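Side-chain contacts in aclacinomycin oxidoreductase (AknOx) (PDB 2IPI), which oxidises the terminal sugar of aclacinomycin antibiotics in two successive steps, using oxygen and a bicovalently bound FAD: residues H63-V68 / I221-W226; W255-L260 / H383-S388; S291-N296 / G301-D306. One frame throughout, in Å; residues are numbered along the deposited sequence.

Overall arrangement
Interaction 1 comes first along the chain. It closes a loop of 152 residues and sets the start of helix 65-78 against strand 221-227, in the FAD-binding part of the protein. The chain then enters the seven-stranded antiparallel sheet. Interaction 2 opens at the end of strand 248-256 and closes 122 residues later at the end of helix 374-385. Interaction 3, a hairpin of strands 290-296 and 302-310, is nested inside that loop. Interactions 2 and 3 touch, with centres about 12 Å apart: W257 N lies 2.9 Å from G301 O. The centre of interaction 1 lies about 39 Å from that of interaction 3, on the opposite side of the chain's centre.

Interaction 1: residues H63-V68 / I221-W226; sequences HTADQV and IVTRYW. With FAD (flavin-adenine dinucleotide), chain F.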
# COMPACT_ATOMS: atom_id res chain seq x y z
N HIS A 63 -16.86 -17.19 -7.44
CA HIS A 63 -16.32 -17.30 -8.80
C HIS A 63 -16.98 -16.28 -9.73
O HIS A 63 -16.52 -16.06 -10.86
CB HIS A 63 -16.53 -18.71 -9.35
CG HIS A 63 -16.08 -19.79 -8.41
ND1 HIS A 63 -16.87 -20.32 -7.41
CD2 HIS A 63 -14.90 -20.42 -8.32
CE1 HIS A 63 -16.20 -21.24 -6.74
NE2 HIS A 63 -14.99 -21.33 -7.28
N THR A 64 -18.08 -15.63 -9.31
CA THR A 64 -18.66 -14.57 -10.15
C THR A 64 -19.36 -13.53 -9.27
O THR A 64 -19.73 -13.81 -8.13
CB THR A 64 -19.69 -15.02 -11.21
OG1 THR A 64 -20.82 -15.58 -10.51
CG2 THR A 64 -19.20 -16.11 -12.14
N ALA A 65 -19.57 -12.34 -9.84
CA ALA A 65 -20.21 -11.24 -9.14
C ALA A 65 -21.58 -11.69 -8.65
O ALA A 65 -22.00 -11.39 -7.53
CB ALA A 65 -20.31 -10.03 -10.03
N ASP A 66 -22.28 -12.44 -9.50
CA ASP A 66 -23.61 -12.93 -9.12
C ASP A 66 -23.48 -13.84 -7.90
O ASP A 66 -24.36 -13.89 -7.04
CB ASP A 66 -24.31 -13.68 -10.25
CG ASP A 66 -24.43 -12.89 -11.54
OD1 ASP A 66 -24.52 -11.65 -11.50
OD2 ASP A 66 -24.44 -13.52 -12.61
N GLN A 67 -22.36 -14.56 -7.85
CA GLN A 67 -22.11 -15.43 -6.68
C GLN A 67 -21.85 -14.54 -5.48
O GLN A 67 -22.23 -14.81 -4.34
CB GLN A 67 -20.95 -16.40 -6.94
CG GLN A 67 -21.21 -17.32 -8.12
CD GLN A 67 -20.21 -18.44 -8.32
OE1 GLN A 67 -19.42 -18.75 -7.43
NE2 GLN A 67 -20.27 -19.04 -9.51
N VAL A 68 -21.22 -13.39 -5.74
CA VAL A 68 -20.93 -12.50 -4.62
C VAL A 68 -22.25 -11.96 -4.06
O VAL A 68 -22.43 -11.91 -2.84
CB VAL A 68 -19.99 -11.35 -4.97
CG1 VAL A 68 -19.71 -10.53 -3.72
CG2 VAL A 68 -18.66 -11.83 -5.55
N ILE A 221 -18.22 -4.81 -2.18
CA ILE A 221 -17.17 -5.75 -2.62
C ILE A 221 -16.86 -5.55 -4.10
O ILE A 221 -17.74 -5.72 -4.95
CB ILE A 221 -17.56 -7.22 -2.34
CG1 ILE A 221 -17.78 -7.46 -0.85
CG2 ILE A 221 -16.55 -8.20 -2.92
CD1 ILE A 221 -18.29 -8.84 -0.52
N VAL A 222 -15.62 -5.17 -4.39
CA VAL A 222 -15.20 -5.00 -5.78
C VAL A 222 -15.07 -6.36 -6.46
O VAL A 222 -14.37 -7.26 -6.01
CB VAL A 222 -13.88 -4.23 -5.87
CG1 VAL A 222 -13.38 -4.12 -7.30
CG2 VAL A 222 -14.06 -2.83 -5.30
N THR A 223 -15.71 -6.53 -7.61
CA THR A 223 -15.73 -7.79 -8.33
C THR A 223 -14.88 -7.71 -9.61
O THR A 223 -14.59 -8.74 -10.22
CB THR A 223 -17.18 -8.17 -8.70
OG1 THR A 223 -17.21 -9.28 -9.60
CG2 THR A 223 -17.84 -7.02 -9.44
N ARG A 224 -14.49 -6.50 -9.96
CA ARG A 224 -13.71 -6.22 -11.15
C ARG A 224 -13.30 -4.75 -11.25
O ARG A 224 -14.11 -3.84 -11.03
CB ARG A 224 -14.48 -6.58 -12.44
CG ARG A 224 -13.62 -6.34 -13.68
CD ARG A 224 -14.33 -6.80 -14.93
NE ARG A 224 -14.56 -8.23 -14.90
CZ ARG A 224 -15.61 -8.94 -15.24
NH1 ARG A 224 -16.70 -8.35 -15.70
NH2 ARG A 224 -15.56 -10.27 -15.12
N TYR A 225 -12.05 -4.49 -11.61
CA TYR A 225 -11.53 -3.15 -11.78
C TYR A 225 -11.20 -2.89 -13.25
O TYR A 225 -10.81 -3.89 -13.86
CB TYR A 225 -10.22 -2.95 -11.01
CG TYR A 225 -10.22 -2.95 -9.51
CD1 TYR A 225 -10.03 -4.10 -8.76
CD2 TYR A 225 -10.40 -1.74 -8.83
CE1 TYR A 225 -10.04 -4.07 -7.38
CE2 TYR A 225 -10.40 -1.71 -7.45
CZ TYR A 225 -10.22 -2.87 -6.73
OH TYR A 225 -10.22 -2.81 -5.35
N TRP A 226 -11.33 -1.68 -13.71
CA TRP A 226 -11.03 -1.24 -15.07
C TRP A 226 -9.95 -0.18 -15.11
O TRP A 226 -10.06 0.82 -14.40
CB TRP A 226 -12.30 -0.79 -15.83
CG TRP A 226 -13.27 -1.93 -16.09
CD1 TRP A 226 -14.24 -2.32 -15.20
CD2 TRP A 226 -13.41 -2.79 -17.22
NE1 TRP A 226 -14.95 -3.37 -15.72
CE2 TRP A 226 -14.47 -3.69 -16.96
CE3 TRP A 226 -12.74 -2.92 -18.44
CZ2 TRP A 226 -14.88 -4.67 -17.85
CZ3 TRP A 226 -13.15 -3.91 -19.33
CH2 TRP A 226 -14.21 -4.78 -19.04
PA FAD F . -6.66 -8.30 2.05
O1A FAD F . -6.41 -8.63 3.40
O2A FAD F . -7.43 -9.35 1.38
O5B FAD F . -7.41 -6.92 1.94
C5B FAD F . -6.99 -5.80 2.60
C4B FAD F . -8.16 -4.85 2.83
O4B FAD F . -8.90 -4.74 1.65
C3B FAD F . -9.16 -5.43 3.86
O3B FAD F . -9.86 -4.42 4.49
C2B FAD F . -10.13 -6.22 2.99
O2B FAD F . -11.39 -6.44 3.55
C1B FAD F . -10.15 -5.32 1.77
N9A FAD F . -10.60 -6.01 0.54
C8A FAD F . -10.10 -7.14 0.02
N7A FAD F . -10.73 -7.45 -1.10
C5A FAD F . -11.67 -6.52 -1.29
C6A FAD F . -12.61 -6.33 -2.29
N6A FAD F . -12.63 -7.13 -3.28
N1A FAD F . -13.42 -5.28 -2.23
C2A FAD F . -13.28 -4.43 -1.24
N3A FAD F . -12.38 -4.57 -0.29
C4A FAD F . -11.60 -5.60 -0.29
N1 FAD F . 1.20 -1.36 -0.52
C2 FAD F . 1.62 -0.37 -1.37
O2 FAD F . 1.02 0.58 -1.59
N3 FAD F . 2.83 -0.53 -2.00
C4 FAD F . 3.62 -1.65 -1.79
O4 FAD F . 4.63 -1.78 -2.44
C4X FAD F . 3.17 -2.66 -0.94
N5 FAD F . 3.92 -3.77 -0.68
C5X FAD F . 3.45 -4.78 0.10
C6 FAD F . 4.20 -5.95 0.27
C7 FAD F . 3.74 -6.93 1.10
C7M FAD F . 4.53 -8.19 1.15
C8 FAD F . 2.48 -6.82 1.70
C8M FAD F . 1.86 -8.04 2.35
C9 FAD F . 1.77 -5.66 1.49
C9A FAD F . 2.23 -4.62 0.73
N10 FAD F . 1.50 -3.46 0.56
C10 FAD F . 1.94 -2.50 -0.31
C1' FAD F . 0.53 -2.99 1.59
C2' FAD F . -0.92 -3.47 1.42
O2' FAD F . -1.39 -4.46 2.27
C3' FAD F . -1.27 -3.86 0.00
O3' FAD F . -1.02 -2.83 -0.90
C4' FAD F . -2.74 -4.36 0.11
O4' FAD F . -3.45 -3.90 1.19
C5' FAD F . -3.02 -5.85 0.09
O5' FAD F . -4.38 -6.08 -0.06
P FAD F . -4.83 -7.58 -0.06
O1P FAD F . -5.88 -7.79 -0.99
O2P FAD F . -3.70 -8.36 -0.33
O3P FAD F . -5.25 -7.97 1.41
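A65 points its methyl at the side chain of T223. CB of A65 lies 3.2 Å from T223 OG1 and also packs on T223 CB and CG2. T223 OG1 is anti to the backbone N (chi1 170°), which turns the hydroxyl to A65. One helical turn on, V68 and I221 cross obliquely. Only one branch of the valine, CG1, does the touching, 3.9 Å from I221 CD1 and close to I221 CG2. No hydrogen bond joins the two segments; the helix start rests on the strand by van der Waals contact.

T64 is the N-cap of the helix, and its OG1 accepts from Q67 N. Q67 OE1 takes two donors: H63 ND1, in the carbonyl plane on a lone pair, and H63 N, from above that plane.

V222 points away from the helix. Two backbone bonds hold the adenine: V222 N donates to FAD N1A (3.1 Å), and FAD N6A to V222 O (3.2 Å).

T223 and R224 form a classic beta bulge opposite E181, to which R224 also makes a salt bridge. Strand 221-227 runs between strands 120-123 and 177-185. The first turn of helix 65-78 packs against it, and A65 also touches K193 of strand 191-197.

Interaction 2: residues W255-L260 / H383-S388; sequences WDWSAL and HLSADS
W257 carries the whole contact on its side, with the six-membered part of its indole against the last helical turn of 383-385. CZ2 of W257 meets CB of L384 at 4.0 Å, and the two side chains cross at about a right angle. CZ3 of W257 lies 3.6 Å from S385 OG and touches S385 CB. Both residues approach the ring obliquely. CH2 of W257 comes close to the backbone of S385, near its N and CA. No hydrogen bond crosses between the segments.

The next shell holds these groups in place. With chi1 at -165° the S385 hydroxyl is swung opposite the main-chain N and lies beside the indole; it is hydrogen-bonded to NH1 of R298. W257 also packs on R298. The indole NE1 makes a weak hydrogen bond to N296 O, and the ring meets that of Y381 with planes about 40° apart. L384 packs further on S297 and on F265 of helix 262-278.

W257 begins a type I beta turn that ends at L260, closed by L260 N to W257 O (3.0 Å). The contact joins this turn, just past strand 248-256 of the seven-stranded antiparallel sheet, to the C-terminal end of helix 374-385.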
# COMPACT_ATOMS: atom_id res chain seq x y z
N TRP A 255 25.94 -0.01 4.07
CA TRP A 255 26.86 0.58 5.04
C TRP A 255 26.86 -0.24 6.33
O TRP A 255 25.80 -0.38 6.96
CB TRP A 255 26.47 2.01 5.35
CG TRP A 255 26.61 3.06 4.30
CD1 TRP A 255 27.70 3.84 4.05
CD2 TRP A 255 25.62 3.48 3.36
NE1 TRP A 255 27.46 4.71 3.01
CE2 TRP A 255 26.17 4.50 2.56
CE3 TRP A 255 24.30 3.08 3.10
CZ2 TRP A 255 25.48 5.12 1.54
CZ3 TRP A 255 23.62 3.71 2.07
CH2 TRP A 255 24.19 4.72 1.30
N ASP A 256 28.01 -0.79 6.71
CA ASP A 256 28.05 -1.70 7.86
C ASP A 256 27.81 -0.95 9.17
O ASP A 256 28.20 0.21 9.28
CB ASP A 256 29.37 -2.48 7.94
CG ASP A 256 29.61 -3.46 6.81
OD1 ASP A 256 29.80 -2.96 5.68
OD2 ASP A 256 29.62 -4.69 7.00
N TRP A 257 27.14 -1.55 10.15
CA TRP A 257 26.81 -0.85 11.38
C TRP A 257 28.05 -0.54 12.20
O TRP A 257 28.11 0.46 12.92
CB TRP A 257 25.80 -1.65 12.25
CG TRP A 257 24.40 -1.11 12.04
CD1 TRP A 257 23.43 -1.64 11.25
CD2 TRP A 257 23.84 0.06 12.65
NE1 TRP A 257 22.30 -0.87 11.31
CE2 TRP A 257 22.52 0.18 12.17
CE3 TRP A 257 24.31 1.02 13.55
CZ2 TRP A 257 21.67 1.22 12.55
CZ3 TRP A 257 23.47 2.04 13.93
CH2 TRP A 257 22.16 2.14 13.44
N SER A 258 29.06 -1.40 12.11
CA SER A 258 30.23 -1.19 12.98
C SER A 258 30.98 0.06 12.59
O SER A 258 31.62 0.71 13.42
CB SER A 258 31.14 -2.42 12.94
OG SER A 258 31.71 -2.59 11.66
N ALA A 259 30.92 0.44 11.30
CA ALA A 259 31.67 1.63 10.89
C ALA A 259 30.77 2.86 10.89
O ALA A 259 31.15 3.96 10.51
CB ALA A 259 32.28 1.42 9.52
N LEU A 260 29.54 2.64 11.34
CA LEU A 260 28.58 3.74 11.38
C LEU A 260 28.63 4.44 12.74
O LEU A 260 28.64 3.79 13.78
CB LEU A 260 27.16 3.25 11.08
CG LEU A 260 26.90 3.06 9.58
CD1 LEU A 260 25.54 2.41 9.36
CD2 LEU A 260 27.02 4.39 8.86
N HIS A 383 17.42 4.50 18.56
CA HIS A 383 16.55 3.31 18.62
C HIS A 383 16.99 2.24 17.65
O HIS A 383 16.74 1.04 17.83
CB HIS A 383 15.11 3.72 18.33
CG HIS A 383 14.32 3.94 19.59
ND1 HIS A 383 14.18 5.17 20.18
CD2 HIS A 383 13.65 3.07 20.37
CE1 HIS A 383 13.45 5.05 21.26
NE2 HIS A 383 13.11 3.79 21.41
N LEU A 384 17.67 2.66 16.57
CA LEU A 384 18.08 1.59 15.65
C LEU A 384 19.39 0.99 16.17
O LEU A 384 19.57 -0.21 16.12
CB LEU A 384 18.16 2.10 14.22
CG LEU A 384 16.81 2.28 13.50
CD1 LEU A 384 16.95 3.12 12.23
CD2 LEU A 384 16.18 0.94 13.19
N SER A 385 20.28 1.82 16.69
CA SER A 385 21.59 1.34 17.13
C SER A 385 21.52 0.41 18.34
O SER A 385 22.38 -0.46 18.51
CB SER A 385 22.51 2.52 17.43
OG SER A 385 23.85 2.03 17.50
N ALA A 386 20.51 0.59 19.18
CA ALA A 386 20.36 -0.15 20.42
C ALA A 386 20.29 -1.66 20.23
O ALA A 386 19.77 -2.20 19.26
CB ALA A 386 19.12 0.32 21.19
N ASP A 387 20.83 -2.35 21.24
CA ASP A 387 20.67 -3.78 21.39
C ASP A 387 19.29 -4.06 21.98
O ASP A 387 19.11 -4.61 23.07
CB ASP A 387 21.77 -4.37 22.26
CG ASP A 387 21.69 -5.86 22.47
OD1 ASP A 387 21.45 -6.59 21.49
OD2 ASP A 387 21.85 -6.30 23.63
N SER A 388 18.28 -3.66 21.20
CA SER A 388 16.89 -3.98 21.45
C SER A 388 16.74 -5.48 21.58
O SER A 388 17.69 -6.26 21.36
CB SER A 388 16.04 -3.46 20.28
OG SER A 388 15.28 -4.53 19.71

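Interaction 3: residues S291-N296 / G301-D306; sequences SVFYLN and GQILLD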
# COMPACT_ATOMS: atom_id res chain seq x y z
N SER A 291 13.76 4.32 -4.95
CA SER A 291 14.61 3.72 -3.94
C SER A 291 13.85 3.51 -2.63
O SER A 291 12.95 4.27 -2.31
CB SER A 291 15.87 4.53 -3.64
OG SER A 291 15.60 5.68 -2.87
N VAL A 292 14.28 2.47 -1.94
CA VAL A 292 13.88 2.13 -0.58
C VAL A 292 15.12 2.11 0.31
O VAL A 292 16.08 1.41 -0.00
CB VAL A 292 13.19 0.76 -0.52
CG1 VAL A 292 12.77 0.44 0.91
CG2 VAL A 292 11.99 0.75 -1.46
N PHE A 293 15.10 2.90 1.38
CA PHE A 293 16.27 2.90 2.28
C PHE A 293 15.88 2.06 3.49
O PHE A 293 15.06 2.50 4.28
CB PHE A 293 16.73 4.30 2.63
CG PHE A 293 18.21 4.43 3.00
CD1 PHE A 293 18.80 5.67 3.05
CD2 PHE A 293 18.97 3.31 3.27
CE1 PHE A 293 20.15 5.81 3.36
CE2 PHE A 293 20.31 3.41 3.60
CZ PHE A 293 20.89 4.67 3.65
N TYR A 294 16.45 0.86 3.60
CA TYR A 294 16.09 0.00 4.71
C TYR A 294 17.03 0.30 5.90
O TYR A 294 18.16 -0.15 5.88
CB TYR A 294 16.16 -1.49 4.38
CG TYR A 294 15.28 -1.94 3.25
CD1 TYR A 294 15.83 -2.27 2.01
CD2 TYR A 294 13.90 -2.03 3.41
CE1 TYR A 294 15.02 -2.69 0.97
CE2 TYR A 294 13.08 -2.45 2.37
CZ TYR A 294 13.66 -2.77 1.16
OH TYR A 294 12.85 -3.19 0.13
N LEU A 295 16.46 1.05 6.84
CA LEU A 295 17.20 1.39 8.05
C LEU A 295 17.01 0.30 9.11
O LEU A 295 16.21 0.47 10.02
CB LEU A 295 16.79 2.77 8.56
CG LEU A 295 16.86 3.86 7.47
CD1 LEU A 295 16.38 5.20 7.99
CD2 LEU A 295 18.30 3.95 6.95
N ASN A 296 17.75 -0.78 8.94
CA ASN A 296 17.76 -1.92 9.82
C ASN A 296 18.39 -1.62 11.18
O ASN A 296 19.20 -0.70 11.30
CB ASN A 296 18.56 -3.07 9.18
CG ASN A 296 17.97 -3.56 7.87
OD1 ASN A 296 16.83 -4.01 7.80
ND2 ASN A 296 18.77 -3.49 6.82
N GLY A 301 23.18 -6.09 10.86
CA GLY A 301 24.50 -5.94 10.28
C GLY A 301 24.73 -4.67 9.50
O GLY A 301 25.79 -4.05 9.59
N GLN A 302 23.73 -4.25 8.72
CA GLN A 302 23.89 -3.07 7.89
C GLN A 302 22.55 -2.46 7.49
O GLN A 302 21.54 -3.14 7.49
CB GLN A 302 24.65 -3.48 6.62
CG GLN A 302 23.83 -4.21 5.58
CD GLN A 302 24.06 -5.70 5.45
OE1 GLN A 302 24.13 -6.25 4.34
NE2 GLN A 302 24.16 -6.35 6.60
N ILE A 303 22.61 -1.19 7.12
CA ILE A 303 21.55 -0.41 6.51
C ILE A 303 21.73 -0.48 5.00
O ILE A 303 22.84 -0.54 4.47
CB ILE A 303 21.53 1.06 6.94
CG1 ILE A 303 22.80 1.84 6.61
CG2 ILE A 303 21.21 1.19 8.43
CD1 ILE A 303 22.71 3.32 6.87
N LEU A 304 20.61 -0.53 4.27
CA LEU A 304 20.75 -0.77 2.83
C LEU A 304 19.88 0.17 2.03
O LEU A 304 18.68 0.33 2.28
CB LEU A 304 20.42 -2.24 2.58
CG LEU A 304 20.43 -2.81 1.18
CD1 LEU A 304 20.82 -4.29 1.27
CD2 LEU A 304 19.07 -2.65 0.52
N LEU A 305 20.48 0.81 1.05
CA LEU A 305 19.80 1.70 0.11
C LEU A 305 19.59 0.94 -1.20
O LEU A 305 20.59 0.65 -1.87
CB LEU A 305 20.62 2.95 -0.09
CG LEU A 305 20.06 4.34 -0.30
CD1 LEU A 305 20.68 5.02 -1.52
CD2 LEU A 305 18.54 4.34 -0.43
N ASP A 306 18.35 0.62 -1.56
CA ASP A 306 18.03 -0.17 -2.74
C ASP A 306 17.40 0.71 -3.82
O ASP A 306 16.25 1.13 -3.74
CB ASP A 306 17.12 -1.33 -2.36
CG ASP A 306 16.84 -2.31 -3.48
OD1 ASP A 306 16.19 -3.34 -3.21
OD2 ASP A 306 17.25 -2.07 -4.63
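This contact is a beta hairpin, in which strands 290-296 and 302-310 pair antiparallel and supply Y294 to the pocket of the bound aclacinomycin ligand. V292 with D306 and Y294 with L304 are hydrogen-bonded pairs. F293 with L305 is the non-hydrogen-bonded pair between them. The bond from Y294 N to L304 O is short, 2.6 Å, with the donor nearly along the C=O axis. Near the turn the N296 side chain takes over: ND2 donates to Q302 O at 2.9 Å, in the carbonyl plane.

On one face of the hairpin F293 is sandwiched. L305 CG sits over the ring centre in a CH-pi contact, 3.7 Å from the centroid and 6° off the ring normal. L295 CD2 comes over the opposite face, toward the rim. At the ring's edge CD2 of F293 meets L304 O (3.2 Å). I303 CD1 approaches CZ of F293 obliquely, at 3.9 Å. A first torsion of -154° carries the F293 ring across to L305.

On the other face Y294 and L304 lie side by side. L304 CD2 meets the edge of the tyrosine ring at CD1 (3.6 Å), and V292 CG1 lies over one ring face, toward its rim. D306 runs alongside, its carboxylate plane turned 53° from the ring. Y294 also touches the bound ligand, and V292 packs on the catalytic Y397.

Strand 391-398 pairs with 290-296, and strand 248-256 with 302-310. Beneath the F293 face, helix 262-278 packs on F293 through I268 and on L295 through I269.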